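Local coordinates for antiterminator Q protein (Enterobacteria phage SfI, PDB 6JNY) that probably acts on RNA polymerase as a transcription antitermination factor of a lambdoid phage, letting it read through terminators, at residues S72-D77 with L138-P143; E14-W19 with P143-A148; S93-A98 with T125-V130. All coordinates share one frame; numbering follows the deposited sequence.

In the fold
All three contacts are made on helix 123-155, the long C-terminal helix of this mainly helical chain. Along that helix contact 3 comes first (125-130), then contact 1 (138-143), then contact 2 (143-148). Their partners appear in the reverse order in the sequence, 93-98, 72-77 and 14-19, so the chain closes three concentric loops onto one long helix, kinked at Pro143. Contacts 1 and 2 share Pro143 and touch, with centres about 11 Å apart; contact 3 lies about 19 Å from contact 1 and 23 Å from contact 2, centre to centre. The long helix thus ties helices 10-28, 60-74 and 94-103 into one body, 94-103 being followed by the two-stranded hairpin 108-119.

Contact 1 of 3, residues S72-D77 with L138-P143; sequences SVMYID and LFMIYP
Val73 and Met140 meet at the middle of this apolar patch, where the CG1 methyl of Val73 is a knob set into the hollow between Met140 and Ile141. That methyl is turned to the long helix by a chi1 of 164°, which sets it opposite the backbone N, and it lies 3.7 Å from Met140 CB and 3.9 Å from Ile141 CG1. The Met140 chain curls at chi3 (66°), bringing CE to 3.8 Å from the same Val73 CG1. The bent end also meets Ile76, tip to tip, with CE 3.8 Å from Ile76 CD1. Here helix 60-74 runs out into a type I beta turn, Met74 to Asp77, and Asp77 caps the start of helix 78-90; this turn between two helices packs on helix 123-155, in a protein whose family as a whole belongs to the HTH clan. On the deeper flank Met74 folds back on itself at chi2 and chi3 and crosses Ile141 at about a right angle, its SD 4.1 Å from Ile141 CD1. Helix 78-90 backs this flank, Phe81 and Ala80 against Met74 and Leu84 against Ile141.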
ATOM      1  N   SER A  72       9.109  -4.328   5.617  1.00 17.74           N
ATOM      2  CA  SER A  72      10.492  -3.870   5.544  1.00 19.42           C
ATOM      3  C   SER A  72      10.678  -2.744   4.535  1.00 19.33           C
ATOM      4  O   SER A  72      11.696  -2.041   4.580  1.00 21.85           O
ATOM      5  CB  SER A  72      11.394  -5.043   5.175  1.00 19.30           C
ATOM      6  OG  SER A  72      11.303  -5.343   3.801  1.00 24.08           O
ATOM      7  N   VAL A  73       9.744  -2.580   3.607  1.00 18.40           N
ATOM      8  CA  VAL A  73       9.795  -1.513   2.624  1.00 16.53           C
ATOM      9  C   VAL A  73       8.965  -0.311   3.061  1.00 18.77           C
ATOM     10  O   VAL A  73       9.405   0.831   2.925  1.00 20.59           O
ATOM     11  CB  VAL A  73       9.330  -2.052   1.251  1.00 17.80           C
ATOM     12  CG1 VAL A  73       8.996  -0.915   0.299  1.00 18.73           C
ATOM     13  CG2 VAL A  73      10.393  -2.985   0.651  1.00 21.10           C
ATOM     14  N   MET A  74       7.760  -0.554   3.578  1.00 17.16           N
ATOM     15  CA  MET A  74       6.772   0.491   3.797  1.00 17.40           C
ATOM     16  C   MET A  74       6.804   1.105   5.186  1.00 19.47           C
ATOM     17  O   MET A  74       6.072   2.075   5.428  1.00 19.93           O
ATOM     18  CB  MET A  74       5.362  -0.064   3.549  1.00 19.14           C
ATOM     19  CG  MET A  74       5.138  -0.595   2.139  1.00 17.24           C
ATOM     20  SD  MET A  74       5.385   0.656   0.862  1.00 18.86           S
ATOM     21  CE  MET A  74       4.238   1.923   1.403  1.00 23.49           C
ATOM     22  N   TYR A  75       7.600   0.561   6.117  1.00 20.12           N
ATOM     23  CA  TYR A  75       7.616   1.125   7.462  1.00 21.76           C
ATOM     24  C   TYR A  75       8.051   2.581   7.455  1.00 21.71           C
ATOM     25  O   TYR A  75       7.729   3.316   8.391  1.00 23.81           O
ATOM     26  CB  TYR A  75       8.530   0.310   8.391  1.00 22.97           C
ATOM     27  CG  TYR A  75      10.003   0.629   8.208  1.00 21.57           C
ATOM     28  CD1 TYR A  75      10.765  -0.033   7.253  1.00 20.34           C
ATOM     29  CD2 TYR A  75      10.629   1.609   8.979  1.00 25.28           C
ATOM     30  CE1 TYR A  75      12.108   0.261   7.073  1.00 23.74           C
ATOM     31  CE2 TYR A  75      11.961   1.915   8.796  1.00 23.08           C
ATOM     32  CZ  TYR A  75      12.697   1.238   7.849  1.00 25.91           C
ATOM     33  OH  TYR A  75      14.029   1.546   7.673  1.00 25.95           O
ATOM     34  N   ILE A  76       8.779   3.005   6.421  1.00 19.76           N
ATOM     35  CA  ILE A  76       9.307   4.366   6.365  1.00 24.25           C
ATOM     36  C   ILE A  76       8.195   5.397   6.203  1.00 24.23           C
ATOM     37  O   ILE A  76       8.354   6.555   6.606  1.00 27.94           O
ATOM     38  CB  ILE A  76      10.351   4.487   5.240  1.00 24.85           C
ATOM     39  CG1 ILE A  76       9.712   4.173   3.884  1.00 29.60           C
ATOM     40  CG2 ILE A  76      11.520   3.559   5.499  1.00 27.45           C
ATOM     41  CD1 ILE A  76      10.362   4.871   2.695  1.00 33.13           C
ATOM     42  N   ASP A  77       7.062   5.010   5.616  1.00 24.57           N
ATOM     43  CA  ASP A  77       6.011   5.955   5.239  1.00 24.44           C
ATOM     44  C   ASP A  77       4.690   5.376   5.730  1.00 23.22           C
ATOM     45  O   ASP A  77       4.022   4.638   4.999  1.00 22.01           O
ATOM     46  CB  ASP A  77       6.020   6.164   3.730  1.00 23.99           C
ATOM     47  CG  ASP A  77       5.108   7.294   3.280  1.00 26.49           C
ATOM     48  OD1 ASP A  77       4.222   7.710   4.050  1.00 30.36           O
ATOM     49  OD2 ASP A  77       5.288   7.766   2.137  1.00 32.53           O
ATOM     50  N   LEU A 138       4.102   0.365  -5.011  1.00 15.89           N
ATOM     51  CA  LEU A 138       4.354  -0.839  -5.797  1.00 15.09           C
ATOM     52  C   LEU A 138       5.735  -0.805  -6.423  1.00 16.05           C
ATOM     53  O   LEU A 138       6.409  -1.834  -6.506  1.00 15.29           O
ATOM     54  CB  LEU A 138       3.285  -1.014  -6.873  1.00 15.98           C
ATOM     55  CG  LEU A 138       2.083  -1.863  -6.437  1.00 17.01           C
ATOM     56  CD1 LEU A 138       1.262  -1.204  -5.339  1.00 19.88           C
ATOM     57  CD2 LEU A 138       1.247  -2.203  -7.644  1.00 20.27           C
ATOM     58  N   PHE A 139       6.171   0.368  -6.862  1.00 15.35           N
ATOM     59  CA  PHE A 139       7.515   0.488  -7.414  1.00 16.03           C
ATOM     60  C   PHE A 139       8.573   0.097  -6.390  1.00 16.50           C
ATOM     61  O   PHE A 139       9.558  -0.580  -6.731  1.00 17.86           O
ATOM     62  CB  PHE A 139       7.724   1.917  -7.916  1.00 16.49           C
ATOM     63  CG  PHE A 139       9.042   2.116  -8.603  1.00 20.58           C
ATOM     64  CD1 PHE A 139       9.190   1.798  -9.938  1.00 20.27           C
ATOM     65  CD2 PHE A 139      10.132   2.590  -7.898  1.00 22.70           C
ATOM     66  CE1 PHE A 139      10.415   1.969 -10.573  1.00 24.91           C
ATOM     67  CE2 PHE A 139      11.359   2.756  -8.523  1.00 24.63           C
ATOM     68  CZ  PHE A 139      11.490   2.446  -9.856  1.00 22.36           C
ATOM     69  N   MET A 140       8.400   0.530  -5.139  1.00 15.43           N
ATOM     70  CA  MET A 140       9.352   0.204  -4.079  1.00 16.46           C
ATOM     71  C   MET A 140       9.290  -1.274  -3.723  1.00 17.22           C
ATOM     72  O   MET A 140      10.320  -1.900  -3.422  1.00 18.98           O
ATOM     73  CB  MET A 140       9.056   1.026  -2.829  1.00 18.70           C
ATOM     74  CG  MET A 140       9.271   2.523  -2.953  1.00 26.39           C
ATOM     75  SD  MET A 140       8.301   3.388  -1.690  1.00 38.38           S
ATOM     76  CE  MET A 140       9.119   2.822  -0.202  1.00 33.80           C
ATOM     77  N   ILE A 141       8.085  -1.842  -3.710  1.00 14.57           N
ATOM     78  CA  ILE A 141       7.920  -3.219  -3.272  1.00 14.74           C
ATOM     79  C   ILE A 141       8.454  -4.208  -4.306  1.00 14.75           C
ATOM     80  O   ILE A 141       9.053  -5.228  -3.944  1.00 14.86           O
ATOM     81  CB  ILE A 141       6.448  -3.483  -2.906  1.00 12.64           C
ATOM     82  CG1 ILE A 141       6.081  -2.733  -1.633  1.00 13.61           C
ATOM     83  CG2 ILE A 141       6.215  -4.964  -2.701  1.00 13.61           C
ATOM     84  CD1 ILE A 141       4.568  -2.610  -1.447  1.00 13.23           C
ATOM     85  N   TYR A 142       8.258  -3.940  -5.596  1.00 15.19           N
ATOM     86  CA  TYR A 142       8.513  -4.918  -6.651  1.00 15.86           C
ATOM     87  C   TYR A 142       9.897  -5.579  -6.591  1.00 16.35           C
ATOM     88  O   TYR A 142       9.973  -6.814  -6.550  1.00 15.53           O
ATOM     89  CB  TYR A 142       8.267  -4.329  -8.056  1.00 18.11           C
ATOM     90  CG  TYR A 142       8.739  -5.272  -9.138  1.00 17.88           C
ATOM     91  CD1 TYR A 142       7.955  -6.346  -9.530  1.00 19.57           C
ATOM     92  CD2 TYR A 142      10.005  -5.144  -9.705  1.00 19.58           C
ATOM     93  CE1 TYR A 142       8.381  -7.249 -10.481  1.00 21.06           C
ATOM     94  CE2 TYR A 142      10.445  -6.047 -10.654  1.00 19.77           C
ATOM     95  CZ  TYR A 142       9.626  -7.094 -11.043  1.00 23.03           C
ATOM     96  OH  TYR A 142      10.060  -7.995 -11.997  1.00 27.23           O
ATOM     97  N   PRO A 143      11.009  -4.833  -6.617  1.00 16.92           N
ATOM     98  CA  PRO A 143      12.311  -5.526  -6.635  1.00 17.43           C
ATOM     99  C   PRO A 143      12.560  -6.328  -5.384  1.00 17.93           C
ATOM    100  O   PRO A 143      13.233  -7.367  -5.442  1.00 17.98           O
ATOM    101  CB  PRO A 143      13.322  -4.386  -6.770  1.00 19.50           C
ATOM    102  CG  PRO A 143      12.636  -3.205  -6.171  1.00 20.72           C
ATOM    103  CD  PRO A 143      11.176  -3.368  -6.524  1.00 19.02           C
TER

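Contact 2 of 3, residues E14-W19 with P143-A148; sequences EWLNGW and PVLDSA
Trp15 opens the contact, laying the far corner of its indole beside the backbone of helix 123-155. With CG anti to the backbone N (chi1 179°), the side chain stretches across the gap, and CH2 at the end of the six-membered ring lies 3.9 Å from Asp146 CA and 4.1 Å from Leu145 CG. The ring meets both obliquely. The carboxylate of Asp146 is engaged along its own helix, in a salt bridge from OD2 to Lys150.

Leu16, one residue on, is buried. Its CD1 methyl is 3.7 Å from Leu145 CD2, the shortest approach between the two segments, and the two leucine side chains are set aslant to each other. The same residue also packs on Leu138, Ile141 and Tyr142, so it spans the foot of this contact and the preceding turns of the long helix.

A turn after Trp15, Trp19 CB reaches the same CD2 methyl of Leu145 at 4.1 Å, so that methyl touches both Leu16 and Trp19. The two indoles also touch within helix 10-28: Trp19 CD1 lies 3.5 Å above one face of the Trp15 ring, toward its rim. Trp19 further meets the ring of Phe149 and touches Asp62 and Ile66 of helix 60-74.

Leu145 is thus the common partner of Trp15, Leu16 and Trp19, with Leu65 also against it. The segment axes approach to 11.2 Å and cross at 78°, a wide spacing bridged by long side chains. This is a near-perpendicular helix crossing, in which the N-terminal helix 10-28 lies across the long C-terminal one and, with it, packs on helix 60-74.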
ATOM      1  N   GLU A  14       1.148  -6.199 -13.266  1.00 19.10           N
ATOM      2  CA  GLU A  14       0.157  -7.272 -13.181  1.00 19.31           C
ATOM      3  C   GLU A  14       0.605  -8.352 -12.201  1.00 17.63           C
ATOM      4  O   GLU A  14      -0.193  -8.848 -11.394  1.00 19.23           O
ATOM      5  CB  GLU A  14      -0.090  -7.881 -14.559  1.00 23.51           C
ATOM      6  CG  GLU A  14      -0.762  -6.955 -15.550  1.00 27.90           C
ATOM      7  CD  GLU A  14      -0.738  -7.512 -16.964  1.00 33.91           C
ATOM      8  OE1 GLU A  14      -0.391  -8.702 -17.132  1.00 36.91           O
ATOM      9  OE2 GLU A  14      -1.061  -6.757 -17.908  1.00 36.92           O
ATOM     10  N   TRP A  15       1.884  -8.714 -12.248  1.00 15.81           N
ATOM     11  CA  TRP A  15       2.438  -9.729 -11.365  1.00 15.80           C
ATOM     12  C   TRP A  15       2.360  -9.286  -9.913  1.00 16.13           C
ATOM     13  O   TRP A  15       1.851 -10.017  -9.053  1.00 15.54           O
ATOM     14  CB  TRP A  15       3.893  -9.972 -11.773  1.00 16.81           C
ATOM     15  CG  TRP A  15       4.624 -10.969 -10.953  1.00 16.56           C
ATOM     16  CD1 TRP A  15       4.630 -12.322 -11.120  1.00 18.69           C
ATOM     17  CD2 TRP A  15       5.471 -10.701  -9.822  1.00 15.11           C
ATOM     18  NE1 TRP A  15       5.421 -12.914 -10.164  1.00 18.33           N
ATOM     19  CE2 TRP A  15       5.946 -11.942  -9.352  1.00 16.67           C
ATOM     20  CE3 TRP A  15       5.855  -9.537  -9.155  1.00 16.35           C
ATOM     21  CZ2 TRP A  15       6.810 -12.049  -8.258  1.00 18.40           C
ATOM     22  CZ3 TRP A  15       6.718  -9.638  -8.072  1.00 16.21           C
ATOM     23  CH2 TRP A  15       7.190 -10.887  -7.635  1.00 16.75           C
ATOM     24  N   LEU A  16       2.851  -8.080  -9.620  1.00 15.31           N
ATOM     25  CA  LEU A  16       2.890  -7.632  -8.232  1.00 14.72           C
ATOM     26  C   LEU A  16       1.493  -7.359  -7.697  1.00 15.10           C
ATOM     27  O   LEU A  16       1.181  -7.719  -6.558  1.00 14.56           O
ATOM     28  CB  LEU A  16       3.775  -6.397  -8.085  1.00 14.12           C
ATOM     29  CG  LEU A  16       3.792  -5.794  -6.675  1.00 14.38           C
ATOM     30  CD1 LEU A  16       4.261  -6.828  -5.651  1.00 14.11           C
ATOM     31  CD2 LEU A  16       4.670  -4.568  -6.649  1.00 15.79           C
ATOM     32  N   ASN A  17       0.640  -6.718  -8.496  1.00 13.96           N
ATOM     33  CA  ASN A  17      -0.730  -6.472  -8.061  1.00 14.54           C
ATOM     34  C   ASN A  17      -1.432  -7.778  -7.734  1.00 16.39           C
ATOM     35  O   ASN A  17      -2.185  -7.855  -6.752  1.00 14.76           O
ATOM     36  CB  ASN A  17      -1.492  -5.718  -9.146  1.00 15.10           C
ATOM     37  CG  ASN A  17      -2.926  -5.473  -8.765  1.00 15.16           C
ATOM     38  OD1 ASN A  17      -3.220  -4.601  -7.947  1.00 16.34           O
ATOM     39  ND2 ASN A  17      -3.822  -6.264  -9.337  1.00 18.63           N
ATOM     40  N   GLY A  18      -1.198  -8.818  -8.532  1.00 16.08           N
ATOM     41  CA  GLY A  18      -1.807 -10.104  -8.247  1.00 17.05           C
ATOM     42  C   GLY A  18      -1.373 -10.646  -6.898  1.00 16.15           C
ATOM     43  O   GLY A  18      -2.200 -11.093  -6.096  1.00 16.58           O
ATOM     44  N   TRP A  19      -0.065 -10.608  -6.624  1.00 14.31           N
ATOM     45  CA  TRP A  19       0.435 -11.082  -5.334  1.00 14.54           C
ATOM     46  C   TRP A  19      -0.118 -10.247  -4.191  1.00 14.61           C
ATOM     47  O   TRP A  19      -0.472 -10.789  -3.136  1.00 14.92           O
ATOM     48  CB  TRP A  19       1.966 -11.056  -5.320  1.00 14.81           C
ATOM     49  CG  TRP A  19       2.585 -12.290  -5.867  1.00 15.06           C
ATOM     50  CD1 TRP A  19       3.414 -12.384  -6.958  1.00 16.44           C
ATOM     51  CD2 TRP A  19       2.439 -13.624  -5.361  1.00 14.98           C
ATOM     52  NE1 TRP A  19       3.781 -13.695  -7.158  1.00 18.10           N
ATOM     53  CE2 TRP A  19       3.197 -14.472  -6.191  1.00 16.89           C
ATOM     54  CE3 TRP A  19       1.735 -14.186  -4.291  1.00 15.54           C
ATOM     55  CZ2 TRP A  19       3.280 -15.850  -5.979  1.00 18.87           C
ATOM     56  CZ3 TRP A  19       1.824 -15.553  -4.083  1.00 17.30           C
ATOM     57  CH2 TRP A  19       2.591 -16.363  -4.920  1.00 18.21           C
ATOM     58  N   PRO A 143      11.009  -4.833  -6.617  1.00 16.92           N
ATOM     59  CA  PRO A 143      12.311  -5.526  -6.635  1.00 17.43           C
ATOM     60  C   PRO A 143      12.560  -6.328  -5.384  1.00 17.93           C
ATOM     61  O   PRO A 143      13.233  -7.367  -5.442  1.00 17.98           O
ATOM     62  CB  PRO A 143      13.322  -4.386  -6.770  1.00 19.50           C
ATOM     63  CG  PRO A 143      12.636  -3.205  -6.171  1.00 20.72           C
ATOM     64  CD  PRO A 143      11.176  -3.368  -6.524  1.00 19.02           C
ATOM     65  N   VAL A 144      12.030  -5.885  -4.249  1.00 16.12           N
ATOM     66  CA  VAL A 144      12.241  -6.599  -2.999  1.00 16.51           C
ATOM     67  C   VAL A 144      11.448  -7.892  -2.976  1.00 16.95           C
ATOM     68  O   VAL A 144      11.923  -8.914  -2.469  1.00 16.89           O
ATOM     69  CB  VAL A 144      11.914  -5.698  -1.798  1.00 18.02           C
ATOM     70  CG1 VAL A 144      12.268  -6.393  -0.495  1.00 19.50           C
ATOM     71  CG2 VAL A 144      12.665  -4.381  -1.921  1.00 20.33           C
ATOM     72  N   LEU A 145      10.212  -7.871  -3.482  1.00 16.33           N
ATOM     73  CA  LEU A 145       9.429  -9.099  -3.501  1.00 15.85           C
ATOM     74  C   LEU A 145       9.959 -10.066  -4.544  1.00 15.84           C
ATOM     75  O   LEU A 145      10.011 -11.277  -4.302  1.00 16.73           O
ATOM     76  CB  LEU A 145       7.954  -8.793  -3.769  1.00 16.13           C
ATOM     77  CG  LEU A 145       7.069 -10.049  -3.634  1.00 14.63           C
ATOM     78  CD1 LEU A 145       7.160 -10.629  -2.231  1.00 16.00           C
ATOM     79  CD2 LEU A 145       5.604  -9.803  -4.015  1.00 16.86           C
ATOM     80  N   ASP A 146      10.336  -9.556  -5.717  1.00 16.92           N
ATOM     81  CA  ASP A 146      10.931 -10.419  -6.729  1.00 17.22           C
ATOM     82  C   ASP A 146      12.179 -11.097  -6.184  1.00 18.52           C
ATOM     83  O   ASP A 146      12.366 -12.303  -6.363  1.00 20.03           O
ATOM     84  CB  ASP A 146      11.278  -9.618  -7.986  1.00 20.48           C
ATOM     85  CG  ASP A 146      11.846 -10.482  -9.094  1.00 24.43           C
ATOM     86  OD1 ASP A 146      11.260 -11.536  -9.406  1.00 27.70           O
ATOM     87  OD2 ASP A 146      12.884 -10.096  -9.660  1.00 30.30           O
ATOM     88  N   SER A 147      13.027 -10.339  -5.485  1.00 17.55           N
ATOM     89  CA  SER A 147      14.236 -10.943  -4.939  1.00 19.19           C
ATOM     90  C   SER A 147      13.913 -11.854  -3.767  1.00 20.87           C
ATOM     91  O   SER A 147      14.642 -12.826  -3.525  1.00 19.18           O
ATOM     92  CB  SER A 147      15.229  -9.856  -4.532  1.00 18.79           C
ATOM     93  OG  SER A 147      14.880  -9.302  -3.288  1.00 25.78           O
ATOM     94  N   ALA A 148      12.825 -11.587  -3.043  1.00 17.60           N
ATOM     95  CA  ALA A 148      12.477 -12.454  -1.918  1.00 18.18           C
ATOM     96  C   ALA A 148      12.083 -13.842  -2.397  1.00 19.41           C
ATOM     97  O   ALA A 148      12.487 -14.848  -1.802  1.00 19.15           O
ATOM     98  CB  ALA A 148      11.354 -11.850  -1.075  1.00 17.90           C
TER

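Contact 3 of 3, residues S93-A98 with T125-V130; sequences SKHAIA and TCRREV
Ala98 and Val130 anchor the apolar part of this contact, with Ile97 alongside. The small Ala98 lets the backbones draw close, its CA being 5.0 Å from Arg127 CA, and its CB rests 3.6 Å from Arg127 CG on the aliphatic stem of the arginine. The two methyls of Val130 reach adjacent residues: CG2 is 3.9 Å from Ala98 CA, while CG1 is 4.0 Å from Ile97 CG2. Cys126 adds its backbone, its carbonyl oxygen lying beside the Ala98 methyl.

The polar part lies at the exposed margin. Arg127 runs extended from CG to NE and sweeps past His95, whose CE1 sits 3.6 Å over one face of the guanidinium, offset toward its rim. The two planes are inclined by 48°, so this is an oblique overlap and not a parallel stack; His95 ND1 and Arg127 NE are near, but the angle is too poor for a hydrogen bond. A water joins the two helices instead. It accepts from Arg127 NE at 2.9 Å, in the guanidinium plane, and donates to His95 O, linking the arginine to a backbone carbonyl of the other helix.

Ser93 supplies the N-cap of the shorter helix: its OG accepts from Ala96 N at 2.9 Å.

The segment axes pass 8.9 Å apart at 120°, close where Ala98 sits. Helix 94-103 thereby packs on both the start of helix 123-155 and helix 78-90, whose Ile83, Ser86 and Tyr87 touch Ile97. Near the hairpin, Glu129 reaches Tyr101 and forms a salt bridge with Arg108 of strand 108-112.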
ATOM      1  N   SER A  93     -11.862   0.908  -2.802  1.00 18.13           N
ATOM      2  CA  SER A  93     -11.510   1.477  -4.088  1.00 17.01           C
ATOM      3  C   SER A  93     -10.628   2.710  -3.899  1.00 16.79           C
ATOM      4  O   SER A  93     -10.584   3.319  -2.826  1.00 17.37           O
ATOM      5  CB  SER A  93     -12.778   1.902  -4.834  1.00 20.99           C
ATOM      6  OG  SER A  93     -13.324   3.061  -4.221  1.00 21.22           O
ATOM      7  N   LYS A  94      -9.916   3.071  -4.964  1.00 17.54           N
ATOM      8  CA  LYS A  94      -9.098   4.278  -4.912  1.00 17.68           C
ATOM      9  C   LYS A  94      -9.956   5.500  -4.646  1.00 19.71           C
ATOM     10  O   LYS A  94      -9.550   6.405  -3.907  1.00 19.62           O
ATOM     11  CB  LYS A  94      -8.320   4.449  -6.210  1.00 18.50           C
ATOM     12  CG  LYS A  94      -7.245   3.399  -6.406  1.00 19.51           C
ATOM     13  CD  LYS A  94      -6.550   3.560  -7.733  1.00 24.13           C
ATOM     14  CE  LYS A  94      -5.691   2.346  -8.025  1.00 28.04           C
ATOM     15  NZ  LYS A  94      -5.102   2.420  -9.384  1.00 31.34           N
ATOM     16  N   HIS A  95     -11.165   5.528  -5.212  1.00 18.86           N
ATOM     17  CA  HIS A  95     -12.049   6.661  -4.978  1.00 19.96           C
ATOM     18  C   HIS A  95     -12.479   6.735  -3.519  1.00 19.96           C
ATOM     19  O   HIS A  95     -12.578   7.827  -2.948  1.00 20.17           O
ATOM     20  CB  HIS A  95     -13.277   6.560  -5.885  1.00 20.55           C
ATOM     21  CG  HIS A  95     -13.069   7.091  -7.269  1.00 20.89           C
ATOM     22  ND1 HIS A  95     -12.127   8.051  -7.572  1.00 31.52           N
ATOM     23  CD2 HIS A  95     -13.705   6.812  -8.433  1.00 22.50           C
ATOM     24  CE1 HIS A  95     -12.189   8.336  -8.863  1.00 28.23           C
ATOM     25  NE2 HIS A  95     -13.138   7.597  -9.406  1.00 27.26           N
ATOM     26  N   ALA A  96     -12.743   5.580  -2.891  1.00 17.80           N
ATOM     27  CA  ALA A  96     -13.148   5.581  -1.491  1.00 18.24           C
ATOM     28  C   ALA A  96     -12.011   6.028  -0.586  1.00 20.03           C
ATOM     29  O   ALA A  96     -12.228   6.770   0.378  1.00 22.50           O
ATOM     30  CB  ALA A  96     -13.674   4.203  -1.089  1.00 20.39           C
ATOM     31  N   ILE A  97     -10.782   5.594  -0.885  1.00 18.40           N
ATOM     32  CA  ILE A  97      -9.632   6.047  -0.109  1.00 17.89           C
ATOM     33  C   ILE A  97      -9.429   7.547  -0.280  1.00 18.68           C
ATOM     34  O   ILE A  97      -9.179   8.268   0.695  1.00 19.59           O
ATOM     35  CB  ILE A  97      -8.381   5.265  -0.538  1.00 17.21           C
ATOM     36  CG1 ILE A  97      -8.561   3.772  -0.260  1.00 17.34           C
ATOM     37  CG2 ILE A  97      -7.135   5.837   0.141  1.00 18.04           C
ATOM     38  CD1 ILE A  97      -7.503   2.918  -0.966  1.00 17.07           C
ATOM     39  N   ALA A  98      -9.564   8.039  -1.510  1.00 18.01           N
ATOM     40  CA  ALA A  98      -9.367   9.463  -1.755  1.00 16.94           C
ATOM     41  C   ALA A  98     -10.440  10.309  -1.084  1.00 20.64           C
ATOM     42  O   ALA A  98     -10.149  11.414  -0.614  1.00 19.84           O
ATOM     43  CB  ALA A  98      -9.320   9.742  -3.253  1.00 19.49           C
ATOM     44  N   THR A 125      -7.244  16.637  -6.582  1.00 22.90           N
ATOM     45  CA  THR A 125      -5.856  16.532  -6.142  1.00 21.84           C
ATOM     46  C   THR A 125      -5.660  15.319  -5.249  1.00 21.96           C
ATOM     47  O   THR A 125      -4.674  14.591  -5.391  1.00 21.82           O
ATOM     48  CB  THR A 125      -5.456  17.807  -5.401  1.00 23.89           C
ATOM     49  OG1 THR A 125      -5.467  18.908  -6.313  1.00 26.89           O
ATOM     50  CG2 THR A 125      -4.056  17.673  -4.802  1.00 25.17           C
ATOM     51  N   CYS A 126      -6.589  15.081  -4.326  1.00 19.46           N
ATOM     52  CA  CYS A 126      -6.463  13.939  -3.430  1.00 17.89           C
ATOM     53  C   CYS A 126      -6.544  12.622  -4.194  1.00 20.97           C
ATOM     54  O   CYS A 126      -5.818  11.673  -3.879  1.00 19.97           O
ATOM     55  CB  CYS A 126      -7.530  14.013  -2.343  1.00 18.37           C
ATOM     56  SG  CYS A 126      -7.256  15.395  -1.195  1.00 22.66           S
ATOM     57  N   ARG A 127      -7.402  12.550  -5.217  1.00 20.15           N
ATOM     58  CA  ARG A 127      -7.460  11.338  -6.033  1.00 21.36           C
ATOM     59  C   ARG A 127      -6.136  11.080  -6.740  1.00 21.23           C
ATOM     60  O   ARG A 127      -5.661   9.936  -6.786  1.00 21.34           O
ATOM     61  CB  ARG A 127      -8.576  11.454  -7.066  1.00 21.34           C
ATOM     62  CG  ARG A 127      -9.943  11.287  -6.486  1.00 24.42           C
ATOM     63  CD  ARG A 127     -10.989  11.686  -7.500  1.00 27.21           C
ATOM     64  NE  ARG A 127     -12.315  11.417  -6.977  1.00 24.69           N
ATOM     65  CZ  ARG A 127     -13.442  11.848  -7.529  1.00 26.33           C
ATOM     66  NH1 ARG A 127     -13.404  12.579  -8.632  1.00 24.53           N
ATOM     67  NH2 ARG A 127     -14.602  11.543  -6.968  1.00 26.97           N
ATOM     68  N   ARG A 128      -5.531  12.126  -7.306  1.00 19.44           N
ATOM     69  CA  ARG A 128      -4.244  11.964  -7.972  1.00 21.29           C
ATOM     70  C   ARG A 128      -3.171  11.517  -6.988  1.00 21.60           C
ATOM     71  O   ARG A 128      -2.366  10.628  -7.296  1.00 21.00           O
ATOM     72  CB  ARG A 128      -3.838  13.270  -8.660  1.00 22.02           C
ATOM     73  CG  ARG A 128      -2.508  13.159  -9.382  1.00 27.44           C
ATOM     74  CD  ARG A 128      -2.082  14.454 -10.062  1.00 32.29           C
ATOM     75  NE  ARG A 128      -2.191  15.627  -9.198  1.00 34.76           N
ATOM     76  CZ  ARG A 128      -1.295  15.970  -8.276  1.00 36.68           C
ATOM     77  NH1 ARG A 128      -0.212  15.225  -8.081  1.00 35.55           N
ATOM     78  NH2 ARG A 128      -1.481  17.063  -7.545  1.00 39.22           N
ATOM     79  N   GLU A 129      -3.152  12.110  -5.790  1.00 20.16           N
ATOM     80  CA  GLU A 129      -2.142  11.745  -4.801  1.00 18.79           C
ATOM     81  C   GLU A 129      -2.300  10.304  -4.338  1.00 18.32           C
ATOM     82  O   GLU A 129      -1.299   9.608  -4.138  1.00 18.36           O
ATOM     83  CB  GLU A 129      -2.164  12.724  -3.631  1.00 20.80           C
ATOM     84  CG  GLU A 129      -1.555  14.072  -4.019  1.00 20.72           C
ATOM     85  CD  GLU A 129      -1.675  15.126  -2.946  1.00 24.28           C
ATOM     86  OE1 GLU A 129      -2.197  14.825  -1.855  1.00 25.79           O
ATOM     87  OE2 GLU A 129      -1.234  16.271  -3.200  1.00 26.49           O
ATOM     88  N   VAL A 130      -3.535   9.827  -4.154  1.00 17.45           N
ATOM     89  CA  VAL A 130      -3.708   8.432  -3.752  1.00 17.50           C
ATOM     90  C   VAL A 130      -3.178   7.495  -4.830  1.00 19.82           C
ATOM     91  O   VAL A 130      -2.479   6.515  -4.538  1.00 17.98           O
ATOM     92  CB  VAL A 130      -5.177   8.139  -3.400  1.00 19.65           C
ATOM     93  CG1 VAL A 130      -5.419   6.624  -3.346  1.00 19.71           C
ATOM     94  CG2 VAL A 130      -5.526   8.799  -2.078  1.00 20.13           C
TER
HETATM   95  O   HOH W   1     -13.086  10.108  -4.550  1.00 24.49           O